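Local coordinates for N-acetylglucosamine-6-phosphate deacetylase (Mycobacterium smegmatis, PDB 6FV4), which probably removes the acetyl group from N-acetylglucosamine-6-phosphate as a metal-dependent hydrolase of the NagA family, at residues Val199-Thr208 against Ala220-Arg231; Met324-Val332 against Leu343-Cys351. The protein carries 1 engineered substitution. All blocks are in the same frame, centred on the assembly; numbering follows the deposited sequence.

Interaction 1. Residues Val199-Thr208 against Ala220-Arg231. With CD (cadmium ion), chain J.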
loop_
_atom_site.group_PDB
_atom_site.type_symbol
_atom_site.label_atom_id
_atom_site.label_comp_id
_atom_site.label_asym_id
_atom_site.label_seq_id
_atom_site.Cartn_x
_atom_site.Cartn_y
_atom_site.Cartn_z
ATOM N N VAL B 199 13.300 17.997 12.314
ATOM C CA VAL B 199 12.612 17.128 11.364
ATOM C C VAL B 199 11.448 17.884 10.736
ATOM O O VAL B 199 10.658 18.545 11.428
ATOM C CB VAL B 199 12.125 15.840 12.048
ATOM C CG1 VAL B 199 11.340 14.983 11.065
ATOM C CG2 VAL B 199 13.297 15.031 12.626
ATOM N N ALA B 200 11.341 17.806 9.415
ATOM C CA ALA B 200 10.203 18.360 8.700
ATOM C C ALA B 200 9.220 17.224 8.438
ATOM O O ALA B 200 9.590 16.206 7.841
ATOM C CB ALA B 200 10.654 19.035 7.405
ATOM N N ALA B 201 7.987 17.378 8.919
ATOM C CA ALA B 201 6.924 16.413 8.686
ATOM C C ALA B 201 5.903 16.999 7.717
ATOM O O ALA B 201 5.703 18.210 7.680
ATOM C CB ALA B 201 6.244 16.015 10.005
ATOM N N VAL B 202 5.274 16.135 6.901
ATOM C CA VAL B 202 4.201 16.548 5.995
ATOM C C VAL B 202 2.876 16.162 6.634
ATOM O O VAL B 202 2.715 15.032 7.106
ATOM C CB VAL B 202 4.340 15.904 4.599
ATOM C CG1 VAL B 202 3.073 16.126 3.773
ATOM C CG2 VAL B 202 5.504 16.475 3.853
ATOM N N GLY B 203 1.926 17.090 6.653
ATOM C CA GLY B 203 0.656 16.833 7.303
ATOM C C GLY B 203 -0.283 17.994 7.076
ATOM O O GLY B 203 0.109 19.046 6.558
ATOM N N HIS B 204 -1.547 17.772 7.447
ATOM C CA HIS B 204 -2.586 18.805 7.434
ATOM C C HIS B 204 -2.587 19.586 6.124
ATOM O O HIS B 204 -2.476 20.810 6.098
ATOM C CB HIS B 204 -2.418 19.746 8.627
ATOM C CG HIS B 204 -2.956 19.170 9.887
ATOM N ND1 HIS B 204 -4.199 19.496 10.385
ATOM C CD2 HIS B 204 -2.435 18.252 10.732
ATOM C CE1 HIS B 204 -4.420 18.811 11.490
ATOM N NE2 HIS B 204 -3.369 18.043 11.720
ATOM N N THR B 205 -2.736 18.843 5.025
ATOM C CA THR B 205 -2.404 19.386 3.726
ATOM C C THR B 205 -3.334 18.829 2.658
ATOM O O THR B 205 -3.809 17.695 2.749
ATOM C CB THR B 205 -0.943 19.076 3.382
ATOM O OG1 THR B 205 -0.665 19.483 2.039
ATOM C CG2 THR B 205 -0.654 17.589 3.539
ATOM N N GLU B 206 -3.595 19.672 1.662
ATOM C CA GLU B 206 -4.268 19.327 0.424
ATOM C C GLU B 206 -3.281 19.205 -0.735
ATOM O O GLU B 206 -3.681 19.325 -1.897
ATOM C CB GLU B 206 -5.343 20.377 0.112
ATOM C CG GLU B 206 -6.385 20.561 1.222
ATOM C CD GLU B 206 -7.207 19.300 1.463
ATOM O OE1 GLU B 206 -7.454 18.546 0.489
ATOM O OE2 GLU B 206 -7.609 19.056 2.625
ATOM N N ALA B 207 -1.997 18.975 -0.435
ATOM C CA ALA B 207 -0.974 18.904 -1.466
ATOM C C ALA B 207 -1.212 17.726 -2.400
ATOM O O ALA B 207 -1.742 16.687 -2.006
ATOM C CB ALA B 207 0.412 18.759 -0.843
ATOM N N THR B 208 -0.787 17.887 -3.643
ATOM C CA THR B 208 -0.842 16.783 -4.576
ATOM C C THR B 208 0.338 15.840 -4.335
ATOM O O THR B 208 1.253 16.118 -3.543
ATOM C CB THR B 208 -0.847 17.300 -6.014
ATOM O OG1 THR B 208 0.422 17.894 -6.310
ATOM C CG2 THR B 208 -1.953 18.350 -6.211
ATOM N N ALA B 220 11.809 16.635 3.839
ATOM C CA ALA B 220 10.816 16.113 4.762
ATOM C C ALA B 220 11.010 14.611 4.917
ATOM O O ALA B 220 11.268 13.908 3.937
ATOM C CB ALA B 220 9.404 16.437 4.262
ATOM N N THR B 221 10.918 14.117 6.157
ATOM C CA THR B 221 11.204 12.710 6.435
ATOM C C THR B 221 10.135 12.032 7.278
ATOM O O THR B 221 10.334 10.877 7.686
ATOM C CB THR B 221 12.550 12.539 7.158
ATOM O OG1 THR B 221 12.559 13.338 8.352
ATOM C CG2 THR B 221 13.725 12.909 6.253
ATOM N N VAL B 222 9.034 12.722 7.591
ATOM C CA VAL B 222 7.973 12.158 8.420
ATOM C C VAL B 222 6.627 12.528 7.809
ATOM O O VAL B 222 6.465 13.635 7.283
ATOM C CB VAL B 222 8.077 12.632 9.888
ATOM C CG1 VAL B 222 6.813 12.274 10.667
ATOM C CG2 VAL B 222 9.311 12.013 10.574
ATOM N N GLY B 223 5.684 11.586 7.831
ATOM C CA GLY B 223 4.289 11.876 7.550
ATOM C C GLY B 223 3.497 11.977 8.841
ATOM O O GLY B 223 3.442 11.021 9.618
ATOM N N THR B 224 2.925 13.169 9.094
ATOM C CA THR B 224 2.086 13.391 10.274
ATOM C C THR B 224 0.741 12.694 10.110
ATOM O O THR B 224 0.029 12.960 9.140
ATOM C CB THR B 224 1.846 14.889 10.504
ATOM O OG1 THR B 224 3.094 15.577 10.545
ATOM C CG2 THR B 224 1.117 15.120 11.806
ATOM N N HIS B 225 0.365 11.894 11.121
ATOM C CA HIS B 225 -0.728 10.920 11.141
ATOM C C HIS B 225 -1.346 10.649 9.767
ATOM O O HIS B 225 -2.405 11.195 9.417
ATOM C CB HIS B 225 -1.820 11.307 12.155
ATOM C CG HIS B 225 -2.314 12.721 12.038
ATOM N ND1 HIS B 225 -2.535 13.342 10.829
ATOM C CD2 HIS B 225 -2.662 13.618 12.989
ATOM C CE1 HIS B 225 -2.999 14.560 11.035
ATOM N NE2 HIS B 225 -3.105 14.742 12.338
ATOM N N LEU B 226 -0.653 9.806 9.001
ATOM C CA LEU B 226 -1.050 9.402 7.657
ATOM C C LEU B 226 -2.539 9.110 7.573
ATOM O O LEU B 226 -3.094 8.426 8.434
ATOM C CB LEU B 226 -0.262 8.156 7.242
ATOM C CG LEU B 226 -0.181 7.953 5.732
ATOM C CD1 LEU B 226 0.844 8.862 5.118
ATOM C CD2 LEU B 226 0.154 6.495 5.397
ATOM N N PHE B 227 -3.166 9.657 6.525
ATOM C CA PHE B 227 -4.579 9.552 6.161
ATOM C C PHE B 227 -5.465 10.524 6.936
ATOM O O PHE B 227 -6.521 10.926 6.432
ATOM C CB PHE B 227 -5.103 8.115 6.324
ATOM C CG PHE B 227 -4.657 7.183 5.222
ATOM C CD1 PHE B 227 -5.322 7.162 3.996
ATOM C CD2 PHE B 227 -3.558 6.353 5.405
ATOM C CE1 PHE B 227 -4.913 6.300 2.971
ATOM C CE2 PHE B 227 -3.137 5.497 4.389
ATOM C CZ PHE B 227 -3.817 5.469 3.163
ATOM N N ASN B 228 -5.074 10.910 8.148
ATOM C CA ASN B 228 -5.858 11.896 8.897
ATOM C C ASN B 228 -5.448 13.301 8.496
ATOM O O ASN B 228 -4.258 13.592 8.359
ATOM C CB ASN B 228 -5.690 11.723 10.406
ATOM C CG ASN B 228 -6.166 10.382 10.886
ATOM O OD1 ASN B 228 -5.406 9.616 11.489
ATOM N ND2 ASN B 228 -7.425 10.069 10.603
ATOM N N ALA B 229 -6.447 14.170 8.293
ATOM C CA ALA B 229 -6.222 15.576 7.928
ATOM C C ALA B 229 -5.390 15.690 6.654
ATOM O O ALA B 229 -4.494 16.523 6.538
ATOM C CB ALA B 229 -5.568 16.353 9.074
ATOM N N MET B 230 -5.702 14.852 5.678
ATOM C CA MET B 230 -4.858 14.706 4.510
ATOM C C MET B 230 -5.745 14.344 3.329
ATOM O O MET B 230 -6.748 13.651 3.500
ATOM C CB MET B 230 -3.809 13.623 4.793
ATOM C CG MET B 230 -2.920 13.218 3.657
ATOM S SD MET B 230 -1.745 12.002 4.303
ATOM C CE MET B 230 -0.759 13.046 5.385
ATOM N N ARG B 231 -5.393 14.846 2.154
ATOM C CA ARG B 231 -6.119 14.492 0.943
ATOM C C ARG B 231 -6.086 12.975 0.735
ATOM O O ARG B 231 -5.053 12.342 0.965
ATOM C CB ARG B 231 -5.495 15.214 -0.251
ATOM C CG ARG B 231 -6.058 14.835 -1.596
ATOM C CD ARG B 231 -5.228 15.444 -2.708
ATOM N NE ARG B 231 -5.384 16.890 -2.770
ATOM C CZ ARG B 231 -5.749 17.553 -3.863
ATOM N NH1 ARG B 231 -5.995 16.898 -4.991
ATOM N NH2 ARG B 231 -5.865 18.874 -3.825
HETATM CD CD CD J . -3.562 16.762 13.661
HETATM O O HOH W 1 13.211 16.002 7.934
HETATM O O HOH W 2 -6.035 16.041 13.370
#
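V199 starts the contact by setting CG1 against V222 CG2, with T221 OG1 beside it; a water links the A200 N-H to that hydroxyl. The A200 carbonyl accepts the T221 N-H (A200 O to T221 N, 3.0 Å). A201 pairs with V222 in parallel, both side chains on one face of the sheet, and V202 bonds both ways: its N reaches V222 O at 2.8 Å and its O receives T224 N at 2.7 Å. The strand ends at V202; over the bare CA of G203 lies the T224 side chain, its hydroxyl bonded to T178. H204 lays one ring face on the A229 methyl, a CH-pi contact with CB 3.6 Å from the ring centroid. H204 NE2 binds cadmium at 2.3 Å. H225, its CG between backbone N and carbonyl carbon (chi1 50°), brings NE2 to the ion at 2.5 Å; E138, H150 and a water also bind it. T205 N bonds A229 O, while T205 OG1, also hydrogen-bonded to E182, accepts A207 N in an ST turn. E206 O receives weak bonds from R231 NE and NH2. With both imidazoles spending NE2 on the cation, this parallel strand pair presents half of the protein side chains of a metal site at its C-terminal ends, as in amidohydrolase barrels.

Interaction 2. Residues Met324-Val332 against Leu343-Cys351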
loop_
_atom_site.group_PDB
_atom_site.type_symbol
_atom_site.label_atom_id
_atom_site.label_comp_id
_atom_site.label_asym_id
_atom_site.label_seq_id
_atom_site.Cartn_x
_atom_site.Cartn_y
_atom_site.Cartn_z
ATOM N N MET B 324 -0.001 4.903 24.451
ATOM C CA MET B 324 0.876 4.017 23.691
ATOM C C MET B 324 0.618 2.560 24.031
ATOM O O MET B 324 0.758 1.700 23.158
ATOM C CB MET B 324 2.342 4.359 23.922
ATOM C CG MET B 324 2.820 5.568 23.143
ATOM S SD MET B 324 2.666 5.584 21.348
ATOM C CE MET B 324 4.189 4.770 20.821
ATOM N N GLU B 325 0.239 2.275 25.283
ATOM C CA GLU B 325 -0.159 0.928 25.678
ATOM C C GLU B 325 -1.311 0.404 24.818
ATOM O O GLU B 325 -1.320 -0.767 24.420
ATOM C CB GLU B 325 -0.557 0.932 27.159
ATOM C CG GLU B 325 -1.274 -0.321 27.618
ATOM C CD GLU B 325 -1.619 -0.285 29.085
ATOM O OE1 GLU B 325 -2.086 -1.306 29.621
ATOM O OE2 GLU B 325 -1.403 0.764 29.712
ATOM N N GLN B 326 -2.302 1.255 24.530
ATOM C CA GLN B 326 -3.442 0.803 23.736
ATOM C C GLN B 326 -3.065 0.623 22.271
ATOM O O GLN B 326 -3.475 -0.356 21.639
ATOM C CB GLN B 326 -4.611 1.785 23.865
ATOM C CG GLN B 326 -5.331 1.723 25.207
ATOM C CD GLN B 326 -6.224 2.931 25.448
ATOM O OE1 GLN B 326 -5.778 3.935 25.994
ATOM N NE2 GLN B 326 -7.496 2.830 25.061
ATOM N N VAL B 327 -2.296 1.551 21.701
ATOM C CA VAL B 327 -1.973 1.410 20.284
ATOM C C VAL B 327 -1.023 0.237 20.061
ATOM O O VAL B 327 -1.134 -0.477 19.051
ATOM C CB VAL B 327 -1.410 2.716 19.700
ATOM C CG1 VAL B 327 -2.393 3.873 19.937
ATOM C CG2 VAL B 327 -0.060 3.022 20.277
ATOM N N PHE B 328 -0.095 0.006 21.001
ATOM C CA PHE B 328 0.777 -1.166 20.927
ATOM C C PHE B 328 -0.046 -2.453 20.872
ATOM O O PHE B 328 0.185 -3.320 20.019
ATOM C CB PHE B 328 1.719 -1.188 22.134
ATOM C CG PHE B 328 2.726 -2.328 22.119
ATOM C CD1 PHE B 328 3.921 -2.212 21.424
ATOM C CD2 PHE B 328 2.480 -3.503 22.815
ATOM C CE1 PHE B 328 4.864 -3.256 21.425
ATOM C CE2 PHE B 328 3.407 -4.549 22.810
ATOM C CZ PHE B 328 4.599 -4.422 22.112
ATOM N N ARG B 329 -1.000 -2.593 21.792
ATOM C CA ARG B 329 -1.815 -3.800 21.865
ATOM C C ARG B 329 -2.695 -3.944 20.628
ATOM O O ARG B 329 -2.869 -5.054 20.114
ATOM C CB ARG B 329 -2.643 -3.757 23.152
ATOM C CG ARG B 329 -3.495 -4.966 23.459
ATOM C CD ARG B 329 -4.064 -4.896 24.894
ATOM N NE ARG B 329 -4.523 -3.556 25.276
ATOM C CZ ARG B 329 -3.986 -2.807 26.243
ATOM N NH1 ARG B 329 -2.956 -3.253 26.958
ATOM N NH2 ARG B 329 -4.485 -1.603 26.501
ATOM N N LEU B 330 -3.233 -2.830 20.111
ATOM C CA LEU B 330 -4.002 -2.892 18.866
ATOM C C LEU B 330 -3.103 -3.186 17.667
ATOM O O LEU B 330 -3.493 -3.920 16.750
ATOM C CB LEU B 330 -4.776 -1.586 18.664
ATOM C CG LEU B 330 -6.032 -1.445 19.531
ATOM C CD1 LEU B 330 -6.680 -0.064 19.411
ATOM C CD2 LEU B 330 -7.040 -2.576 19.163
ATOM N N ALA B 331 -1.894 -2.628 17.652
ATOM C CA ALA B 331 -0.939 -2.954 16.598
ATOM C C ALA B 331 -0.643 -4.454 16.559
ATOM O O ALA B 331 -0.607 -5.059 15.481
ATOM C CB ALA B 331 0.353 -2.153 16.800
ATOM N N VAL B 332 -0.422 -5.069 17.727
ATOM C CA VAL B 332 -0.129 -6.502 17.778
ATOM C C VAL B 332 -1.346 -7.306 17.323
ATOM O O VAL B 332 -1.220 -8.347 16.664
ATOM C CB VAL B 332 0.308 -6.910 19.200
ATOM C CG1 VAL B 332 0.487 -8.429 19.289
ATOM C CG2 VAL B 332 1.597 -6.195 19.627
ATOM N N LEU B 343 4.678 -8.983 18.051
ATOM C CA LEU B 343 5.380 -8.262 19.103
ATOM C C LEU B 343 6.645 -7.618 18.570
ATOM O O LEU B 343 6.985 -6.491 18.946
ATOM C CB LEU B 343 5.716 -9.212 20.249
ATOM C CG LEU B 343 4.544 -9.664 21.113
ATOM C CD1 LEU B 343 5.020 -10.725 22.078
ATOM C CD2 LEU B 343 3.923 -8.499 21.866
ATOM N N SER B 344 7.368 -8.331 17.701
ATOM C CA SER B 344 8.622 -7.805 17.176
ATOM C C SER B 344 8.380 -6.616 16.257
ATOM O O SER B 344 9.138 -5.635 16.280
ATOM C CB SER B 344 9.387 -8.910 16.449
ATOM O OG SER B 344 10.054 -9.719 17.402
ATOM N N LEU B 345 7.322 -6.674 15.454
ATOM C CA LEU B 345 6.980 -5.527 14.626
ATOM C C LEU B 345 6.515 -4.356 15.486
ATOM O O LEU B 345 6.955 -3.224 15.290
ATOM C CB LEU B 345 5.902 -5.915 13.621
ATOM C CG LEU B 345 5.384 -4.785 12.737
ATOM C CD1 LEU B 345 6.495 -4.244 11.862
ATOM C CD2 LEU B 345 4.188 -5.283 11.902
ATOM N N ALA B 346 5.632 -4.622 16.456
ATOM C CA ALA B 346 5.081 -3.556 17.279
ATOM C C ALA B 346 6.177 -2.842 18.066
ATOM O O ALA B 346 6.121 -1.620 18.245
ATOM C CB ALA B 346 4.011 -4.128 18.211
ATOM N N VAL B 347 7.207 -3.577 18.505
ATOM C CA VAL B 347 8.303 -2.929 19.224
ATOM C C VAL B 347 9.065 -1.982 18.303
ATOM O O VAL B 347 9.452 -0.876 18.705
ATOM C CB VAL B 347 9.227 -3.983 19.861
ATOM C CG1 VAL B 347 10.565 -3.357 20.238
ATOM C CG2 VAL B 347 8.576 -4.558 21.087
ATOM N N ARG B 348 9.286 -2.380 17.053
ATOM C CA ARG B 348 9.888 -1.458 16.091
ATOM C C ARG B 348 9.015 -0.220 15.895
ATOM O O ARG B 348 9.512 0.911 15.885
ATOM C CB ARG B 348 10.099 -2.163 14.757
ATOM C CG ARG B 348 11.417 -2.920 14.649
ATOM C CD ARG B 348 11.321 -4.007 13.587
ATOM N NE ARG B 348 12.637 -4.379 13.055
ATOM C CZ ARG B 348 13.420 -5.327 13.561
ATOM N NH1 ARG B 348 13.031 -6.027 14.622
ATOM N NH2 ARG B 348 14.595 -5.584 13.004
ATOM N N GLN B 349 7.704 -0.418 15.735
ATOM C CA GLN B 349 6.837 0.709 15.410
ATOM C C GLN B 349 6.592 1.627 16.602
ATOM O O GLN B 349 6.319 2.819 16.408
ATOM C CB GLN B 349 5.504 0.201 14.878
ATOM C CG GLN B 349 5.639 -0.509 13.546
ATOM C CD GLN B 349 4.328 -1.056 13.073
ATOM O OE1 GLN B 349 3.436 -1.320 13.886
ATOM N NE2 GLN B 349 4.184 -1.211 11.750
ATOM N N ALA B 350 6.620 1.098 17.827
ATOM C CA ALA B 350 6.283 1.898 18.999
ATOM C C ALA B 350 7.506 2.403 19.750
ATOM O O ALA B 350 7.357 3.266 20.627
ATOM C CB ALA B 350 5.412 1.094 19.971
ATOM N N CYS B 351 8.696 1.878 19.433
ATOM C CA CYS B 351 9.916 2.157 20.183
ATOM C C CYS B 351 11.068 2.587 19.279
ATOM O O CYS B 351 11.636 3.668 19.479
ATOM C CB CYS B 351 10.338 0.933 21.012
ATOM S SG CYS B 351 9.000 0.096 21.955
#
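F328 carries CG anti to its own nitrogen (chi1 -177°), which sends the ring out from helix 324-332 to the flank of helix 343-351; chi2 of 84° then sets how the ring is turned there. M324 points at the other helix from the start, and bends at chi2 and chi3 bring its CE methyl up to A350, 3.5 Å from the backbone O and 4.0 Å from CB. The ring of F328 is a knob in a hole formed by L343, A346, V347 and A350. Its CE1 corner presses on A346 CB at 3.4 Å, and A350 CB meets the ring edge close to its plane, 3.9 Å from F328 CD1. V347 runs alongside the phenyl, pointing the same way, with CG2 against CE1 and CZ, whereas L343 crosses it at about a right angle and touches CE2 through CD2. One turn further along its own helix, V332 places CG2 over a ring face of F328, toward the rim. The same methyl packs tightly on A346 CB (V332 CG2 to A346 CB, 3.5 Å) and also meets L343 CD2. A346 is thus wedged between a phenyl and a valine branch, and its small methyl lets both come in close. A331 adds a looser methyl contact with A346.

No hydrogen bond joins the two helices; the interface is buried and apolar. Q349 OE1, near A331, is hydrogen-bonded to Y266. F68 of strand 63-76 meets the F328 ring, and L280 of strand 278-281 touches A331 and A350. The axes approach to 9.1 Å, with N-to-C directions 142° apart, so this is a roughly antiparallel helix pair, with knob-into-hole packing at F328, laid against barrel strands of the amidohydrolase fold.

How the interactions relate
From the N terminus, interaction 1 comes first: 199-208 and 220-231 close a short loop made mainly of helix 209-217, which links the two parallel strands as a beta-alpha-beta unit. The chain then runs on through strands 251-255 and 278-281 before interaction 2 closes a second short loop, between helices 324-334 and 339-357. The two contacts follow in series, neither nesting nor crossing, and do not touch: their centres lie about 22 Å apart and their nearest atoms about 11 Å. The first ties neighbouring strands beside the metal site; the second ties two helices to each other and to strands 63-76 and 278-281. H72, a zinc ligand on strand 63-76, has its side chain about 3 Å from that of T224.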